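Local structure of solute-binding protein Csal_2479 (4P1L) at residues 222-227 and 284-290. The protein binds D-glucuronate and probably delivers it to a tripartite ATP-independent periplasmic (TRAP) transporter for uptake into the cytoplasm. Residues are numbered along the deposited sequence; the frame is centred on the assembly and turned at random. Where two conformers were deposited one is given.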
loop_
_atom_site.group_PDB
_atom_site.type_symbol
_atom_site.label_atom_id
_atom_site.label_comp_id
_atom_site.label_asym_id
_atom_site.label_seq_id
_atom_site.Cartn_x
_atom_site.Cartn_y
_atom_site.Cartn_z
ATOM N N ASN A 222 21.186 1.280 -5.220
ATOM C CA ASN A 222 21.365 2.455 -6.075
ATOM C C ASN A 222 20.650 2.399 -7.430
ATOM O O ASN A 222 20.595 3.411 -8.126
ATOM C CB ASN A 222 22.876 2.674 -6.320
ATOM C CG ASN A 222 23.233 4.142 -6.634
ATOM O OD1 ASN A 222 22.910 5.049 -5.868
ATOM N ND2 ASN A 222 23.907 4.368 -7.752
ATOM N N TYR A 223 20.112 1.234 -7.803
ATOM C CA TYR A 223 19.457 1.051 -9.098
ATOM C C TYR A 223 17.974 0.949 -8.853
ATOM O O TYR A 223 17.531 0.082 -8.116
ATOM C CB TYR A 223 19.915 -0.231 -9.779
ATOM C CG TYR A 223 21.407 -0.238 -10.050
ATOM C CD1 TYR A 223 21.932 0.385 -11.174
ATOM C CD2 TYR A 223 22.284 -0.819 -9.149
ATOM C CE1 TYR A 223 23.297 0.390 -11.407
ATOM C CE2 TYR A 223 23.663 -0.805 -9.372
ATOM C CZ TYR A 223 24.156 -0.195 -10.499
ATOM O OH TYR A 223 25.517 -0.181 -10.738
ATOM N N TYR A 224 17.210 1.837 -9.471
ATOM C CA TYR A 224 15.768 1.820 -9.357
ATOM C C TYR A 224 15.249 1.658 -10.773
ATOM O O TYR A 224 15.545 2.478 -11.641
ATOM C CB TYR A 224 15.301 3.132 -8.726
ATOM C CG TYR A 224 13.838 3.208 -8.332
ATOM C CD1 TYR A 224 12.861 3.629 -9.229
ATOM C CD2 TYR A 224 13.432 2.882 -7.041
ATOM C CE1 TYR A 224 11.512 3.708 -8.849
ATOM C CE2 TYR A 224 12.095 2.947 -6.665
ATOM C CZ TYR A 224 11.138 3.349 -7.565
ATOM O OH TYR A 224 9.808 3.458 -7.157
ATOM N N SER A 225 14.480 0.601 -11.005
ATOM C CA SER A 225 14.017 0.281 -12.367
ATOM C C SER A 225 12.493 0.299 -12.373
ATOM O O SER A 225 11.872 -0.412 -11.593
ATOM C CB SER A 225 14.536 -1.078 -12.785
ATOM O OG SER A 225 15.966 -1.152 -12.786
ATOM N N LEU A 226 11.907 1.078 -13.285
ATOM C CA LEU A 226 10.492 1.432 -13.222
ATOM C C LEU A 226 9.554 0.356 -13.774
ATOM O O LEU A 226 8.791 0.557 -14.747
ATOM C CB LEU A 226 10.280 2.788 -13.916
ATOM C CG LEU A 226 10.828 3.975 -13.121
ATOM C CD1 LEU A 226 11.043 5.217 -13.981
ATOM C CD2 LEU A 226 9.874 4.307 -11.988
ATOM N N THR A 227 9.578 -0.794 -13.118
ATOM C CA THR A 227 8.610 -1.842 -13.398
ATOM C C THR A 227 7.142 -1.444 -13.121
ATOM O O THR A 227 6.260 -1.932 -13.813
ATOM C CB THR A 227 8.959 -3.102 -12.613
ATOM O OG1 THR A 227 9.206 -2.753 -11.239
ATOM C CG2 THR A 227 10.184 -3.802 -13.230
ATOM N N GLY A 284 22.652 10.504 -6.554
ATOM C CA GLY A 284 23.378 9.664 -7.487
ATOM C C GLY A 284 22.701 8.358 -7.870
ATOM O O GLY A 284 23.326 7.525 -8.537
ATOM N N VAL A 285 21.455 8.160 -7.430
ATOM C CA VAL A 285 20.695 6.969 -7.795
ATOM C C VAL A 285 20.545 6.893 -9.299
ATOM O O VAL A 285 20.324 7.908 -9.985
ATOM C CB VAL A 285 19.307 6.934 -7.084
ATOM C CG1 VAL A 285 18.420 5.827 -7.637
ATOM C CG2 VAL A 285 19.494 6.746 -5.584
ATOM N N LYS A 286 20.680 5.675 -9.812
ATOM C CA LYS A 286 20.507 5.407 -11.215
ATOM C C LYS A 286 19.096 4.870 -11.460
ATOM O O LYS A 286 18.752 3.742 -11.052
ATOM C CB LYS A 286 21.554 4.403 -11.667
ATOM C CG LYS A 286 22.985 4.915 -11.437
ATOM C CD LYS A 286 24.022 3.826 -11.666
ATOM C CE LYS A 286 25.452 4.307 -11.375
ATOM N NZ LYS A 286 26.409 3.152 -11.249
ATOM N N ILE A 287 18.276 5.709 -12.093
ATOM C CA ILE A 287 16.900 5.359 -12.411
ATOM C C ILE A 287 16.782 5.039 -13.891
ATOM O O ILE A 287 17.272 5.791 -14.728
ATOM C CB ILE A 287 15.928 6.524 -12.128
ATOM C CG1 ILE A 287 15.990 6.930 -10.651
ATOM C CG2 ILE A 287 14.492 6.118 -12.484
ATOM C CD1 ILE A 287 15.142 8.136 -10.309
ATOM N N ASN A 288 16.128 3.924 -14.213
ATOM C CA ASN A 288 15.870 3.568 -15.606
ATOM C C ASN A 288 14.449 3.106 -15.809
ATOM O O ASN A 288 13.919 2.355 -14.993
ATOM C CB ASN A 288 16.828 2.467 -16.127
ATOM C CG ASN A 288 16.555 1.093 -15.507
ATOM O OD1 ASN A 288 16.834 0.863 -14.331
ATOM N ND2 ASN A 288 16.039 0.174 -16.307
ATOM N N GLU A 289 13.830 3.570 -16.894
ATOM C CA GLU A 289 12.605 2.980 -17.388
ATOM C C GLU A 289 13.037 1.587 -17.854
ATOM O O GLU A 289 14.164 1.411 -18.334
ATOM C CB GLU A 289 12.028 3.772 -18.575
ATOM C CG GLU A 289 11.768 5.257 -18.292
ATOM C CD GLU A 289 10.506 5.486 -17.455
ATOM O OE1 GLU A 289 9.752 4.514 -17.162
ATOM O OE2 GLU A 289 10.261 6.653 -17.099
ATOM N N VAL A 290 12.158 0.611 -17.716
ATOM C CA VAL A 290 12.405 -0.708 -18.272
ATOM C C VAL A 290 12.136 -0.675 -19.764
ATOM O O VAL A 290 11.533 0.265 -20.278
ATOM C CB VAL A 290 11.573 -1.838 -17.593
ATOM C CG1 VAL A 290 11.916 -1.941 -16.102
ATOM C CG2 VAL A 290 10.059 -1.652 -17.786
HETATM O O HOH W 1 26.636 1.292 -8.448
HETATM O O HOH W 2 9.389 1.728 -17.136
#
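Ser-225 and Asn-288 sit side by side on adjacent parallel strands, on one face of the sheet, and join side chain to side chain: Ser-225 OG gives its proton to Asn-288 OD1 at 2.7 Å, in the carbonyl plane and on a lone pair. Asn-288 is turned for this by a chi1 of 70°, which lodges CG between its own N and carbonyl carbon; its ND2 then reaches Glu-289 O at 3.0 Å, above that carbonyl's plane. Ser-225 OG and Asn-288 ND2 also bond to the backbone of Val-155, so these short polar residues tie a neighbouring loop to the strand pair.

On the same face Lys-286, extended beyond CG, runs alongside the CD1-CE1 side of the Tyr-223 ring, both pointing the same way, with Lys-286 CD 3.5 Å from Tyr-223 CE1. Its methylenes meet aromatic carbons while the ammonium continues to the hydroxyl end, where a water bonds to Tyr-223 OH and weakly to Lys-286 NZ. Beside them, Asn-222 ND2 makes a weak bond to the carbonyl of Gly-284, whose positive phi belongs to a Schellman motif ending helix 248-282.

The opposite face carries Tyr-224 and Ile-287, which meet through apolar atoms: Tyr-224 CB lies 4.3 Å from Ile-287 CG1, while the ring leads away to stack on Tyr-209. Ile-287 CG2 lies 3.9 Å from Leu-226 CD1; Tyr-209 and Ile-280 add cover from two helices. Past the paired residues, Glu-289 bends back at chi2 (-76°), laying its carboxylate against Leu-226 CD1, and a second water links Glu-289 OE1, Leu-226 O and Val-290 N.

Backbone bonds such as Tyr-224 N to Lys-286 O (2.9 Å) alternate along the pair in parallel register. Strand 286-288 lies outermost, beside 223-230, in a mixed four-stranded sheet of this TRAP solute-binding fold; Tyr-224 OH bonds to the backbone O of Asn-207, a glucuronate-binding residue ending strand 204-207, linking the pair to the sugar site.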